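Local coordinates for protein AT-less polyketide synthase (Streptomyces platensis subsp. rosaceus, PDB 4TKT) that probably catalyses a decarboxylative condensation that lengthens a growing polyketide chain, as a ketosynthase domain of the AT-less isomigrastatin synthase, at residues A[95-98]-A[99-102]; A[159-162]-A[163-166]; A[396-400]-A[401-405]; A[495-498]-A[499-503]; A[564-567]-A[568-571]. One frame throughout, in Å; residues are numbered along the deposited sequence.

Contact 1. Residues A[95-98]-A[99-102]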
loop_
_atom_site.group_PDB
_atom_site.type_symbol
_atom_site.label_atom_id
_atom_site.label_comp_id
_atom_site.label_asym_id
_atom_site.label_seq_id
_atom_site.Cartn_x
_atom_site.Cartn_y
_atom_site.Cartn_z
ATOM N N GLU A 95 -8.156 10.473 -5.316
ATOM C CA GLU A 95 -7.440 10.376 -6.585
ATOM C C GLU A 95 -6.010 10.882 -6.429
ATOM O O GLU A 95 -5.066 10.279 -6.939
ATOM C CB GLU A 95 -8.147 11.173 -7.683
ATOM C CG GLU A 95 -9.620 10.865 -7.851
ATOM C CD GLU A 95 -10.287 11.783 -8.858
ATOM O OE1 GLU A 95 -9.585 12.276 -9.767
ATOM O OE2 GLU A 95 -11.509 12.015 -8.741
ATOM N N ARG A 96 -5.860 11.999 -5.724
ATOM C CA ARG A 96 -4.552 12.614 -5.536
ATOM C C ARG A 96 -3.601 11.693 -4.780
ATOM O O ARG A 96 -2.463 11.486 -5.203
ATOM C CB ARG A 96 -4.686 13.948 -4.796
ATOM C CG ARG A 96 -5.402 15.037 -5.586
ATOM C CD ARG A 96 -5.327 16.371 -4.858
ATOM N NE ARG A 96 -6.635 16.849 -4.424
ATOM C CZ ARG A 96 -6.825 17.677 -3.402
ATOM N NH1 ARG A 96 -5.791 18.108 -2.696
ATOM N NH2 ARG A 96 -8.049 18.067 -3.080
ATOM N N LEU A 97 -4.071 11.130 -3.672
ATOM C CA LEU A 97 -3.222 10.290 -2.836
ATOM C C LEU A 97 -2.914 8.944 -3.488
ATOM O O LEU A 97 -1.871 8.347 -3.222
ATOM C CB LEU A 97 -3.864 10.067 -1.465
ATOM C CG LEU A 97 -4.005 11.306 -0.577
ATOM C CD1 LEU A 97 -4.204 10.910 0.878
ATOM C CD2 LEU A 97 -2.801 12.216 -0.722
ATOM N N PHE A 98 -3.816 8.464 -4.338
ATOM C CA PHE A 98 -3.593 7.187 -4.999
ATOM C C PHE A 98 -2.568 7.349 -6.114
ATOM O O PHE A 98 -1.780 6.440 -6.376
ATOM C CB PHE A 98 -4.898 6.611 -5.550
ATOM C CG PHE A 98 -4.803 5.157 -5.920
ATOM C CD1 PHE A 98 -4.532 4.200 -4.953
ATOM C CD2 PHE A 98 -4.980 4.746 -7.231
ATOM C CE1 PHE A 98 -4.439 2.860 -5.286
ATOM C CE2 PHE A 98 -4.891 3.407 -7.572
ATOM C CZ PHE A 98 -4.620 2.461 -6.597
ATOM N N LEU A 99 -2.580 8.508 -6.763
ATOM C CA LEU A 99 -1.549 8.840 -7.740
ATOM C C LEU A 99 -0.166 8.740 -7.108
ATOM O O LEU A 99 0.729 8.096 -7.653
ATOM C CB LEU A 99 -1.767 10.245 -8.307
ATOM C CG LEU A 99 -2.529 10.349 -9.627
ATOM C CD1 LEU A 99 -2.764 11.804 -9.995
ATOM C CD2 LEU A 99 -1.770 9.631 -10.733
ATOM N N GLN A 100 -0.004 9.376 -5.951
ATOM C CA GLN A 100 1.274 9.378 -5.248
ATOM C C GLN A 100 1.627 7.981 -4.745
ATOM O O GLN A 100 2.789 7.579 -4.760
ATOM C CB GLN A 100 1.237 10.379 -4.090
ATOM C CG GLN A 100 1.121 11.827 -4.558
ATOM C CD GLN A 100 1.176 12.831 -3.422
ATOM O OE1 GLN A 100 0.956 12.488 -2.261
ATOM N NE2 GLN A 100 1.474 14.083 -3.755
ATOM N N CYS A 101 0.611 7.247 -4.311
ATOM C CA CYS A 101 0.776 5.861 -3.899
ATOM C C CYS A 101 1.253 4.984 -5.055
ATOM O O CYS A 101 2.125 4.134 -4.884
ATOM C CB CYS A 101 -0.537 5.320 -3.343
ATOM S SG CYS A 101 -0.474 3.602 -2.819
ATOM N N ALA A 102 0.668 5.193 -6.231
ATOM C CA ALA A 102 1.035 4.436 -7.422
ATOM C C ALA A 102 2.506 4.623 -7.773
ATOM O O ALA A 102 3.211 3.656 -8.064
ATOM C CB ALA A 102 0.164 4.844 -8.594
#
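Phe98 and Cys101 meet one turn apart, with the sulfur set obliquely to the ring: Cys101 SG lies 5.5 Å from the Phe98 ring centroid, 49° off the ring normal. Cys101 CB takes a similar slanting approach, 4.5 Å from Phe98 CD1. With CG anti to the backbone N (chi1 -165°), the phenyl group swings off the helix; Val169 and Ile165 of helix 163-173 and Val253 of strand 252-260 pack on it. The second flat group is the Gln100 amide, whose OE1 approaches Leu97 CD2 at 4.1 Å. Its side chain is extended beyond CG and slants across that of Leu97, which packs in turn on Val253. All of this sits on the early turns of helix 93-109, buried within the thiolase-type ketosynthase fold, one flank facing a strand of the large central sheet and another a neighbouring helix. Backbone bonds run i to i+4: Ala102 N to Phe98 O at 2.8 Å and Cys101 N to Leu97 O at 2.9 Å are the shorter ones, Leu99 N to Glu95 O is 3.1 Å, and Gln100 N to Arg96 O is weak. The polar ends of Glu95 and Arg96, both buried residues, find their partners elsewhere in the chain. Glu95 OE1 makes a salt bridge with Arg168, and Arg96 is held through NE by Met91 O and through NH1 by Tyr612 O.

Contact 2. Residues A[159-162]-A[163-166]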
loop_
_atom_site.group_PDB
_atom_site.type_symbol
_atom_site.label_atom_id
_atom_site.label_comp_id
_atom_site.label_asym_id
_atom_site.label_seq_id
_atom_site.Cartn_x
_atom_site.Cartn_y
_atom_site.Cartn_z
ATOM N N PRO A 159 -16.246 17.089 -9.107
ATOM C CA PRO A 159 -16.531 15.745 -9.628
ATOM C C PRO A 159 -16.556 14.669 -8.545
ATOM O O PRO A 159 -15.912 14.811 -7.506
ATOM C CB PRO A 159 -15.377 15.497 -10.604
ATOM C CG PRO A 159 -14.931 16.855 -11.013
ATOM C CD PRO A 159 -15.100 17.710 -9.793
ATOM N N GLY A 160 -17.303 13.600 -8.800
ATOM C CA GLY A 160 -17.377 12.481 -7.880
ATOM C C GLY A 160 -17.328 11.151 -8.608
ATOM O O GLY A 160 -18.203 10.306 -8.431
ATOM N N SER A 161 -16.300 10.967 -9.430
ATOM C CA SER A 161 -16.151 9.742 -10.206
ATOM C C SER A 161 -15.087 8.832 -9.615
ATOM O O SER A 161 -13.899 9.144 -9.667
ATOM C CB SER A 161 -15.802 10.062 -11.659
ATOM O OG SER A 161 -15.746 8.875 -12.430
ATOM N N LEU A 162 -15.521 7.702 -9.066
ATOM C CA LEU A 162 -14.606 6.732 -8.476
ATOM C C LEU A 162 -13.675 6.120 -9.519
ATOM O O LEU A 162 -12.562 5.706 -9.196
ATOM C CB LEU A 162 -15.390 5.629 -7.760
ATOM C CG LEU A 162 -16.092 6.055 -6.469
ATOM C CD1 LEU A 162 -16.792 4.877 -5.821
ATOM C CD2 LEU A 162 -15.097 6.683 -5.506
ATOM N N ALA A 163 -14.133 6.073 -10.767
ATOM C CA ALA A 163 -13.333 5.541 -11.865
ATOM C C ALA A 163 -12.048 6.335 -12.067
ATOM O O ALA A 163 -11.038 5.791 -12.517
ATOM C CB ALA A 163 -14.138 5.529 -13.152
ATOM N N SER A 164 -12.094 7.624 -11.742
ATOM C CA SER A 164 -10.948 8.501 -11.938
ATOM C C SER A 164 -9.750 8.047 -11.121
ATOM O O SER A 164 -8.609 8.266 -11.519
ATOM C CB SER A 164 -11.306 9.941 -11.579
ATOM O OG SER A 164 -12.207 10.481 -12.527
ATOM N N ILE A 165 -10.015 7.416 -9.984
ATOM C CA ILE A 165 -8.951 6.905 -9.129
ATOM C C ILE A 165 -8.042 5.955 -9.905
ATOM O O ILE A 165 -6.819 6.060 -9.839
ATOM C CB ILE A 165 -9.522 6.186 -7.894
ATOM C CG1 ILE A 165 -10.291 7.178 -7.020
ATOM C CG2 ILE A 165 -8.412 5.538 -7.086
ATOM C CD1 ILE A 165 -10.927 6.549 -5.804
ATOM N N ALA A 166 -8.644 5.044 -10.661
ATOM C CA ALA A 166 -7.871 4.107 -11.465
ATOM C C ALA A 166 -7.453 4.723 -12.796
ATOM O O ALA A 166 -6.348 4.483 -13.281
ATOM C CB ALA A 166 -8.664 2.835 -11.702
#
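Ala163 meets Ser161 through its methyl group: CB stands 3.8 Å from Ser161 OG. That hydroxyl is anti to its own backbone N (chi1 -176°), which carries it forward along the chain to the flank of the alanine. Ser164 comes next and turns back on the same serine twice. Its amide N donates to Ser161 O over 3.1 Å, with an N-H...O angle of 147°, and its CB closes to 3.3 Å of the same oxygen. Ser164 OG sits 3.7 Å from Ser161 CB, an ordinary packing distance, while the Ser164 side chain also touches Glu95 of helix 93-109. Ile165 repeats the pattern one residue on. Its N reaches Leu162 O at 3.2 Å, and the donor lies well above the carbonyl plane, 58° out of it. The two side chains run side by side in the same direction, Leu162 CD2 to Ile165 CD1 being 4.2 Å, and both lean on Ala137; Ile165 also packs on Phe98. Leu162 O has a further partner in Thr181 OG1. Ala166 hangs on a weak bond from its N to Ala163 O (3.1 Å) and turns its methyl to Val133 and Ala135 of strand 129-136. The two successive i to i+3 bonds, from Ser164 N and Ile165 N, mark the tight turn by which the loop enters helix 163-173, which packs against strand 129-136 and helix 93-109 of the ketosynthase fold.

Contact 3. Residues A[396-400]-A[401-405]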
loop_
_atom_site.group_PDB
_atom_site.type_symbol
_atom_site.label_atom_id
_atom_site.label_comp_id
_atom_site.label_asym_id
_atom_site.label_seq_id
_atom_site.Cartn_x
_atom_site.Cartn_y
_atom_site.Cartn_z
ATOM N N ILE A 396 -16.812 -15.979 22.233
ATOM C CA ILE A 396 -15.812 -16.673 21.428
ATOM C C ILE A 396 -14.969 -17.647 22.247
ATOM O O ILE A 396 -14.409 -17.287 23.284
ATOM C CB ILE A 396 -14.872 -15.673 20.728
ATOM C CG1 ILE A 396 -15.677 -14.703 19.863
ATOM C CG2 ILE A 396 -13.838 -16.408 19.889
ATOM C CD1 ILE A 396 -14.823 -13.728 19.093
ATOM N N ASP A 397 -14.880 -18.883 21.765
ATOM C CA ASP A 397 -14.070 -19.908 22.411
ATOM C C ASP A 397 -12.842 -20.224 21.566
ATOM O O ASP A 397 -12.889 -21.077 20.679
ATOM C CB ASP A 397 -14.897 -21.174 22.648
ATOM C CG ASP A 397 -14.152 -22.217 23.457
ATOM O OD1 ASP A 397 -13.153 -21.861 24.118
ATOM O OD2 ASP A 397 -14.573 -23.393 23.440
ATOM N N PHE A 398 -11.743 -19.529 21.842
ATOM C CA PHE A 398 -10.511 -19.718 21.086
ATOM C C PHE A 398 -9.801 -21.008 21.470
ATOM O O PHE A 398 -9.022 -21.552 20.689
ATOM C CB PHE A 398 -9.576 -18.524 21.283
ATOM C CG PHE A 398 -9.800 -17.415 20.298
ATOM C CD1 PHE A 398 -10.022 -17.698 18.961
ATOM C CD2 PHE A 398 -9.800 -16.094 20.707
ATOM C CE1 PHE A 398 -10.230 -16.685 18.049
ATOM C CE2 PHE A 398 -10.008 -15.072 19.799
ATOM C CZ PHE A 398 -10.225 -15.369 18.468
ATOM N N ALA A 399 -10.078 -21.493 22.677
ATOM C CA ALA A 399 -9.499 -22.742 23.155
ATOM C C ALA A 399 -9.908 -23.908 22.260
ATOM O O ALA A 399 -9.088 -24.765 21.929
ATOM C CB ALA A 399 -9.917 -23.003 24.591
ATOM N N ASP A 400 -11.179 -23.933 21.874
ATOM C CA ASP A 400 -11.681 -24.948 20.954
ATOM C C ASP A 400 -11.739 -24.377 19.542
ATOM O O ASP A 400 -12.805 -24.290 18.932
ATOM C CB ASP A 400 -13.059 -25.445 21.391
ATOM C CG ASP A 400 -13.507 -26.675 20.622
ATOM O OD1 ASP A 400 -12.636 -27.415 20.119
ATOM O OD2 ASP A 400 -14.733 -26.900 20.521
ATOM N N SER A 401 -10.578 -23.982 19.033
ATOM C CA SER A 401 -10.476 -23.376 17.715
ATOM C C SER A 401 -9.081 -23.629 17.156
ATOM O O SER A 401 -8.178 -24.016 17.897
ATOM C CB SER A 401 -10.766 -21.876 17.790
ATOM O OG SER A 401 -9.656 -21.174 18.321
ATOM N N PRO A 402 -8.894 -23.420 15.844
ATOM C CA PRO A 402 -7.543 -23.552 15.288
ATOM C C PRO A 402 -6.608 -22.441 15.750
ATOM O O PRO A 402 -5.404 -22.527 15.520
ATOM C CB PRO A 402 -7.770 -23.454 13.773
ATOM C CG PRO A 402 -9.214 -23.741 13.570
ATOM C CD PRO A 402 -9.905 -23.229 14.790
ATOM N N PHE A 403 -7.155 -21.420 16.403
ATOM C CA PHE A 403 -6.424 -20.175 16.595
ATOM C C PHE A 403 -5.900 -19.917 18.001
ATOM O O PHE A 403 -6.342 -20.522 18.978
ATOM C CB PHE A 403 -7.309 -18.996 16.187
ATOM C CG PHE A 403 -7.923 -19.146 14.831
ATOM C CD1 PHE A 403 -7.138 -19.073 13.693
ATOM C CD2 PHE A 403 -9.283 -19.355 14.693
ATOM C CE1 PHE A 403 -7.700 -19.209 12.440
ATOM C CE2 PHE A 403 -9.850 -19.492 13.444
ATOM C CZ PHE A 403 -9.057 -19.418 12.316
ATOM N N VAL A 404 -4.933 -19.007 18.069
ATOM C CA VAL A 404 -4.484 -18.400 19.315
ATOM C C VAL A 404 -4.377 -16.895 19.093
ATOM O O VAL A 404 -3.610 -16.442 18.243
ATOM C CB VAL A 404 -3.126 -18.955 19.783
ATOM C CG1 VAL A 404 -2.590 -18.131 20.941
ATOM C CG2 VAL A 404 -3.256 -20.414 20.179
ATOM N N LEU A 405 -5.159 -16.125 19.843
ATOM C CA LEU A 405 -5.187 -14.676 19.680
ATOM C C LEU A 405 -3.835 -14.050 20.007
ATOM O O LEU A 405 -3.333 -14.181 21.122
ATOM C CB LEU A 405 -6.275 -14.060 20.558
ATOM C CG LEU A 405 -6.454 -12.550 20.401
ATOM C CD1 LEU A 405 -6.792 -12.209 18.960
ATOM C CD2 LEU A 405 -7.529 -12.039 21.344
#
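An ST turn at Ser401 leads the chain into strand 403-405, an outermost strand of the large mixed sheet, and the turn packs against Phe398. Ser401 OG accepts from Phe403 N at 3.2 Å with an N-H...O angle of 153°, and donates to Phe398 O. That second bond is modelled very short, 2.5 Å, a length best treated with reserve. With chi1 at 77°, OG lies between the backbone N and the carbonyl carbon, placed toward Phe403 N. It also stands in the plane of the Phe398 ring, at its edge, with Ser401 OG 3.6 Å from Phe398 CD1. The ring is packed further on: Ile396 CG2 sits over the centre of one face, 3.9 Å above the plane; Phe403 CB comes to 4.1 Å of Phe398 CD1; and Leu405 CB lies 3.9 Å from Phe398 CE2. Beyond the two segments, Ile333 of helix 328-340 touches Phe398, and the Phe403 ring meets that of Phe340 at a steep angle. An alanine in place of Phe398 is likely to leave Ile396, Phe403 and Leu405 without the aromatic surface they share. The polar part of the contact thus rests on the bond from Phe403 N to the serine hydroxyl, with the link to Phe398 O uncertain in length, and the apolar part on the phenylalanine ring.

Contact 4. Residues A[495-498]-A[499-503]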
loop_
_atom_site.group_PDB
_atom_site.type_symbol
_atom_site.label_atom_id
_atom_site.label_comp_id
_atom_site.label_asym_id
_atom_site.label_seq_id
_atom_site.Cartn_x
_atom_site.Cartn_y
_atom_site.Cartn_z
ATOM N N ASP A 495 24.011 -2.864 -5.710
ATOM C CA ASP A 495 22.555 -2.968 -5.742
ATOM C C ASP A 495 21.900 -1.589 -5.711
ATOM O O ASP A 495 20.952 -1.324 -6.451
ATOM C CB ASP A 495 22.046 -3.812 -4.573
ATOM C CG ASP A 495 22.501 -5.255 -4.653
ATOM O OD1 ASP A 495 22.751 -5.741 -5.775
ATOM O OD2 ASP A 495 22.600 -5.904 -3.592
ATOM N N ILE A 496 22.410 -0.720 -4.841
ATOM C CA ILE A 496 21.892 0.637 -4.705
ATOM C C ILE A 496 22.004 1.407 -6.014
ATOM O O ILE A 496 21.038 2.020 -6.468
ATOM C CB ILE A 496 22.634 1.408 -3.599
ATOM C CG1 ILE A 496 22.358 0.773 -2.235
ATOM C CG2 ILE A 496 22.223 2.869 -3.595
ATOM C CD1 ILE A 496 23.179 1.358 -1.114
ATOM N N ALA A 497 23.186 1.362 -6.621
ATOM C CA ALA A 497 23.436 2.057 -7.878
ATOM C C ALA A 497 22.522 1.548 -8.987
ATOM O O ALA A 497 21.946 2.335 -9.733
ATOM C CB ALA A 497 24.896 1.908 -8.284
ATOM N N TYR A 498 22.390 0.230 -9.081
ATOM C CA TYR A 498 21.555 -0.384 -10.107
ATOM C C TYR A 498 20.093 0.030 -9.957
ATOM O O TYR A 498 19.431 0.376 -10.940
ATOM C CB TYR A 498 21.680 -1.908 -10.054
ATOM C CG TYR A 498 20.827 -2.630 -11.071
ATOM C CD1 TYR A 498 21.189 -2.663 -12.411
ATOM C CD2 TYR A 498 19.662 -3.285 -10.691
ATOM C CE1 TYR A 498 20.414 -3.324 -13.346
ATOM C CE2 TYR A 498 18.880 -3.950 -11.617
ATOM C CZ TYR A 498 19.261 -3.965 -12.944
ATOM O OH TYR A 498 18.489 -4.622 -13.875
ATOM N N THR A 499 19.601 -0.003 -8.723
ATOM C CA THR A 499 18.221 0.366 -8.431
ATOM C C THR A 499 17.932 1.814 -8.830
ATOM O O THR A 499 16.900 2.105 -9.430
ATOM C CB THR A 499 17.892 0.173 -6.933
ATOM O OG1 THR A 499 18.087 -1.200 -6.567
ATOM C CG2 THR A 499 16.453 0.560 -6.643
ATOM N N LEU A 500 18.856 2.713 -8.512
ATOM C CA LEU A 500 18.660 4.134 -8.788
ATOM C C LEU A 500 18.834 4.478 -10.264
ATOM O O LEU A 500 18.386 5.530 -10.725
ATOM C CB LEU A 500 19.620 4.969 -7.944
ATOM C CG LEU A 500 19.325 4.930 -6.448
ATOM C CD1 LEU A 500 20.430 5.610 -5.661
ATOM C CD2 LEU A 500 17.984 5.583 -6.172
ATOM N N GLN A 501 19.482 3.588 -11.006
ATOM C CA GLN A 501 19.702 3.810 -12.429
ATOM C C GLN A 501 18.490 3.400 -13.257
ATOM O O GLN A 501 17.901 4.222 -13.960
ATOM C CB GLN A 501 20.940 3.045 -12.905
ATOM C CG GLN A 501 22.257 3.694 -12.519
ATOM C CD GLN A 501 23.446 2.806 -12.813
ATOM O OE1 GLN A 501 23.352 1.871 -13.608
ATOM N NE2 GLN A 501 24.571 3.088 -12.165
ATOM N N VAL A 502 18.114 2.131 -13.161
ATOM C CA VAL A 502 17.082 1.577 -14.029
ATOM C C VAL A 502 15.699 1.605 -13.367
ATOM O O VAL A 502 14.685 1.333 -14.011
ATOM C CB VAL A 502 17.443 0.130 -14.445
ATOM C CG1 VAL A 502 17.227 -0.827 -13.287
ATOM C CG2 VAL A 502 16.650 -0.302 -15.675
ATOM N N GLY A 503 15.657 1.964 -12.087
ATOM C CA GLY A 503 14.407 1.964 -11.347
ATOM C C GLY A 503 13.870 3.337 -10.987
ATOM O O GLY A 503 12.949 3.455 -10.177
#
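Asp495 O is gripped twice by Thr499, whose N (3.0 Å) and OG1 (2.9 Å) reach that oxygen from opposite faces of its carbonyl plane. The same hydroxyl pairs with Val600 N, so the threonine joins its own helix, 493-502, to a later loop. Further along, Val502 N donates to Tyr498 O over 3.1 Å in a nearly straight bond (176°). Val502 CG1, set between the backbone N and the carbonyl carbon (chi1 74°), is thereby brought over one face of the Tyr498 ring, 4.0 Å from its centroid and 19° off the normal, a CH-pi contact; His591 meets that ring edge-to-face. The Ile496 and Leu500 side chains lie side by side, Ile496 CG2 3.9 Å from Leu500 CD1, with Leu464 against the leucine. Gln501 lies extended over Ala497 O, its CG 3.1 Å from that oxygen, and its amide reaches outside: NE2 to Val461 O, OE1 to His591 NE2. A leucine here would probably leave both the Val461 carbonyl and His591 without their amide partner. Within the RhiE-like linker, then, the helix is tied by polar side chains to strand 460-466 and the later loops, and by apolar packing along its length.

Contact 5. Residues A[564-567]-A[568-571]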
loop_
_atom_site.group_PDB
_atom_site.type_symbol
_atom_site.label_atom_id
_atom_site.label_comp_id
_atom_site.label_asym_id
_atom_site.label_seq_id
_atom_site.Cartn_x
_atom_site.Cartn_y
_atom_site.Cartn_z
ATOM N N VAL A 564 29.564 4.532 -22.445
ATOM C CA VAL A 564 29.117 3.341 -21.730
ATOM C C VAL A 564 30.193 2.255 -21.799
ATOM O O VAL A 564 30.394 1.515 -20.838
ATOM C CB VAL A 564 27.761 2.806 -22.278
ATOM C CG1 VAL A 564 27.884 2.339 -23.721
ATOM C CG2 VAL A 564 27.227 1.686 -21.396
ATOM N N ARG A 565 30.896 2.179 -22.924
ATOM C CA ARG A 565 32.007 1.246 -23.068
ATOM C C ARG A 565 33.098 1.590 -22.067
ATOM O O ARG A 565 33.684 0.707 -21.440
ATOM C CB ARG A 565 32.559 1.276 -24.492
ATOM C CG ARG A 565 31.821 0.376 -25.470
ATOM C CD ARG A 565 31.984 0.881 -26.893
ATOM N NE ARG A 565 33.332 1.383 -27.142
ATOM C CZ ARG A 565 33.648 2.213 -28.130
ATOM N NH1 ARG A 565 32.708 2.641 -28.963
ATOM N NH2 ARG A 565 34.900 2.621 -28.282
ATOM N N TRP A 566 33.356 2.885 -21.922
ATOM C CA TRP A 566 34.311 3.379 -20.941
ATOM C C TRP A 566 33.893 2.981 -19.533
ATOM O O TRP A 566 34.697 2.470 -18.756
ATOM C CB TRP A 566 34.438 4.900 -21.034
ATOM C CG TRP A 566 35.167 5.383 -22.246
ATOM C CD1 TRP A 566 35.954 4.646 -23.082
ATOM C CD2 TRP A 566 35.176 6.719 -22.761
ATOM N NE1 TRP A 566 36.454 5.440 -24.085
ATOM C CE2 TRP A 566 35.991 6.718 -23.910
ATOM C CE3 TRP A 566 34.575 7.915 -22.361
ATOM C CZ2 TRP A 566 36.219 7.867 -24.662
ATOM C CZ3 TRP A 566 34.802 9.053 -23.109
ATOM C CH2 TRP A 566 35.616 9.022 -24.247
ATOM N N ALA A 567 32.623 3.218 -19.217
ATOM C CA ALA A 567 32.086 2.928 -17.893
ATOM C C ALA A 567 32.156 1.439 -17.571
ATOM O O ALA A 567 32.381 1.052 -16.425
ATOM C CB ALA A 567 30.656 3.424 -17.791
ATOM N N ARG A 568 31.969 0.606 -18.588
ATOM C CA ARG A 568 32.059 -0.838 -18.415
ATOM C C ARG A 568 33.506 -1.269 -18.217
ATOM O O ARG A 568 33.778 -2.359 -17.717
ATOM C CB ARG A 568 31.443 -1.558 -19.615
ATOM C CG ARG A 568 29.934 -1.412 -19.687
ATOM C CD ARG A 568 29.406 -1.646 -21.088
ATOM N NE ARG A 568 29.571 -3.029 -21.518
ATOM C CZ ARG A 568 29.082 -3.514 -22.653
ATOM N NH1 ARG A 568 28.396 -2.726 -23.470
ATOM N NH2 ARG A 568 29.276 -4.787 -22.971
ATOM N N ARG A 569 34.431 -0.400 -18.608
ATOM C CA ARG A 569 35.854 -0.663 -18.444
ATOM C C ARG A 569 36.381 -0.046 -17.150
ATOM O O ARG A 569 37.578 -0.097 -16.871
ATOM C CB ARG A 569 36.636 -0.129 -19.646
ATOM C CG ARG A 569 36.497 -0.975 -20.904
ATOM C CD ARG A 569 36.748 -0.158 -22.166
ATOM N NE ARG A 569 37.961 0.651 -22.082
ATOM C CZ ARG A 569 38.365 1.491 -23.031
ATOM N NH1 ARG A 569 37.654 1.633 -24.143
ATOM N NH2 ARG A 569 39.480 2.191 -22.870
ATOM N N GLY A 570 35.481 0.539 -16.367
ATOM C CA GLY A 570 35.847 1.128 -15.091
ATOM C C GLY A 570 36.099 2.625 -15.144
ATOM O O GLY A 570 36.655 3.201 -14.208
ATOM N N LYS A 571 35.693 3.258 -16.239
ATOM C CA LYS A 571 35.837 4.704 -16.388
ATOM C C LYS A 571 34.479 5.350 -16.647
ATOM O O LYS A 571 34.168 5.708 -17.784
ATOM C CB LYS A 571 36.807 5.036 -17.525
ATOM C CG LYS A 571 38.145 4.322 -17.436
ATOM C CD LYS A 571 38.883 4.682 -16.159
ATOM C CE LYS A 571 40.170 3.881 -16.023
ATOM N NZ LYS A 571 41.082 4.091 -17.183
HETATM O O HOH W 1 37.722 3.266 -26.787
#
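Trp566 O and Lys571 N close a Schellman motif at the end of helix 560-568, and this backbone knot is the tight part of the contact. Lys571 N donates to Trp566 O at 2.8 Å, while Gly570 N reaches Ala567 O at 3.1 Å. Trp566 O takes a second donor, Arg569 N at 2.9 Å, which comes from the opposite face of its carbonyl plane. Gly570 makes the reversal possible: at its positive phi of 96° a side chain would be jammed against the preceding carbonyl oxygen. Just before this, Arg568 N still bonds to Val564 O as in a regular alpha-helix. Underneath, Ala567 and Val564 rest on Leu590, and Trp566 on Pro574 of helix 573-580. The outer side is looser, made of long arginines at the solvent. Val564 CG2 runs beside the Arg568 chain, 4.0 Å from its CD. Arg569, bent at chi3 (48°), runs back along the last turn past Arg565 O, and the edge of the Trp566 indole meets one face of its guanidinium, Trp566 CD1 to Arg569 NH1 3.6 Å, with the two planes 89° apart. Arg565 NH2 lies 5.1 Å from Arg569 NH1, like charges not in contact. One water lies between them, in the plane of the Arg569 guanidinium at its edge, accepting from Arg569 NH1 at 3.1 Å and weakly from Arg565 NH2 at 3.3 Å.

Contacts 1 and 2 touch. Their centres are about 12 Å apart, and Glu95 CG packs on Ile165 CG1 at 3.8 Å, so the early turns of helix 93-109 and of helix 163-173 pack directly against each other in the ketosynthase fold. Contact 3 belongs to the same ketosynthase region but sits at the far edge of the beta-sheet, its centre about 39 Å from that of contact 1. Contact 4, in the linker, stands on the opposite side of the chain's centre from contact 3, with centres about 47 Å apart. The centres of contacts 4 and 5 are about 17 Å apart, without touching. Contact 5 has its centre about 62 Å from that of contact 3, on the other side of the chain's centre.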